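De novo designed WSHC8 (Synthetic construct, PDB 6O35) is a computationally designed helical hairpin that assembles into an octameric helical bundle, probably enclosing a central pore. Local coordinates at residues F29-L33 / A72-A76. Residues are numbered along the deposited sequence; the frame is centred on the assembly and turned at random.
Sequences FQELL and AQLTA
The Phe-29 ring reaches over to helix 55-101 and meets the methyl of Ala-76 obliquely; its CE2 is 3.2 Å from Ala-76 CB, unusually short for two carbons and so to be read with caution. Its CZ comes 4.0 Å from Ala-72 CB, so the ring tip spans two alanines one helical turn apart. Leu-33 CB of its own helix lies over one face, offset toward the rim, while Gln-30 NE2 sits in plane at the ring edge. With CG anti to the backbone N (chi1 170°), the ring extends across to helix 55-101. Leu-33 sends CD2 to Ala-72 CB at 4.0 Å and against the amide carbon CD of Gln-73 at 3.9 Å. Beside this apolar strip, Gln-30 and Gln-73 cross at about a right angle, yet their amide planes are nearly coplanar (16° apart). Gln-30 NE2 gives a weak hydrogen bond to Gln-73 OE1 (3.3 Å), and Gln-73 NE2 is hydrogen-bonded to Tyr-69 OH of the same helix. An alanine in place of Gln-73 is likely to leave Gln-30 NE2 and Tyr-69 without these partners and uncover one side of the Leu-33 methyl. Leu-74 and Leu-70 of a second subunit pack on Phe-29 and Leu-33, extending the apolar layer between chains. Helices 3-50 and 55-101, antiparallel here (segment axes 169° apart, 11.5 Å at closest approach) and joined by a short link, form a helical hairpin; eight copies make the octameric bundle.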
# COMPACT_ATOMS: atom_id res chain seq x y z
N PHE A 29 -8.17 14.52 -15.27
CA PHE A 29 -8.58 14.35 -13.88
C PHE A 29 -8.86 15.70 -13.23
O PHE A 29 -9.87 15.88 -12.54
CB PHE A 29 -7.51 13.59 -13.09
CG PHE A 29 -7.76 13.60 -11.61
CD1 PHE A 29 -8.57 12.64 -11.02
CD2 PHE A 29 -7.19 14.57 -10.80
CE1 PHE A 29 -8.81 12.65 -9.66
CE2 PHE A 29 -7.42 14.58 -9.44
CZ PHE A 29 -8.23 13.62 -8.87
N GLN A 30 -7.96 16.67 -13.43
CA GLN A 30 -8.17 17.99 -12.86
C GLN A 30 -9.49 18.60 -13.33
O GLN A 30 -10.25 19.16 -12.53
CB GLN A 30 -7.00 18.91 -13.21
CG GLN A 30 -5.69 18.52 -12.54
CD GLN A 30 -5.79 18.48 -11.03
OE1 GLN A 30 -6.13 19.47 -10.39
NE2 GLN A 30 -5.49 17.32 -10.45
N GLU A 31 -9.77 18.49 -14.63
CA GLU A 31 -11.08 18.91 -15.13
C GLU A 31 -12.19 18.08 -14.50
O GLU A 31 -13.25 18.62 -14.15
CB GLU A 31 -11.12 18.80 -16.65
CG GLU A 31 -10.05 19.62 -17.37
N LEU A 32 -11.97 16.77 -14.36
CA LEU A 32 -12.98 15.91 -13.74
C LEU A 32 -13.22 16.32 -12.29
O LEU A 32 -14.37 16.52 -11.87
CB LEU A 32 -12.52 14.45 -13.81
CG LEU A 32 -13.55 13.40 -13.40
CD1 LEU A 32 -14.52 13.12 -14.55
CD2 LEU A 32 -12.86 12.12 -12.96
N LEU A 33 -12.15 16.44 -11.51
CA LEU A 33 -12.29 16.84 -10.11
C LEU A 33 -12.94 18.21 -10.00
O LEU A 33 -13.77 18.44 -9.11
CB LEU A 33 -10.92 16.84 -9.43
CG LEU A 33 -10.88 17.37 -8.00
CD1 LEU A 33 -11.87 16.61 -7.12
CD2 LEU A 33 -9.47 17.27 -7.43
N ALA A 72 -8.19 13.67 -2.96
CA ALA A 72 -8.14 13.50 -4.41
C ALA A 72 -6.87 14.12 -4.98
O ALA A 72 -6.22 13.53 -5.85
CB ALA A 72 -9.38 14.11 -5.06
N GLN A 73 -6.50 15.31 -4.51
CA GLN A 73 -5.30 15.97 -5.01
C GLN A 73 -4.06 15.16 -4.65
O GLN A 73 -3.20 14.90 -5.50
CB GLN A 73 -5.21 17.39 -4.46
CG GLN A 73 -6.24 18.35 -5.02
CD GLN A 73 -5.99 18.73 -6.46
OE1 GLN A 73 -5.36 17.99 -7.22
NE2 GLN A 73 -6.47 19.91 -6.86
N LEU A 74 -3.94 14.77 -3.38
CA LEU A 74 -2.79 13.97 -2.96
C LEU A 74 -2.69 12.68 -3.76
O LEU A 74 -1.61 12.31 -4.23
CB LEU A 74 -2.89 13.66 -1.46
CG LEU A 74 -2.52 14.80 -0.52
CD1 LEU A 74 -2.94 14.47 0.91
CD2 LEU A 74 -1.02 15.09 -0.59
N THR A 75 -3.81 11.98 -3.92
CA THR A 75 -3.80 10.73 -4.67
C THR A 75 -3.42 10.96 -6.13
O THR A 75 -2.62 10.19 -6.69
CB THR A 75 -5.17 10.06 -4.57
OG1 THR A 75 -5.38 9.58 -3.24
CG2 THR A 75 -5.28 8.90 -5.55
N ALA A 76 -3.97 11.99 -6.76
CA ALA A 76 -3.58 12.31 -8.12
C ALA A 76 -2.13 12.76 -8.19
O ALA A 76 -1.40 12.40 -9.12
CB ALA A 76 -4.50 13.39 -8.69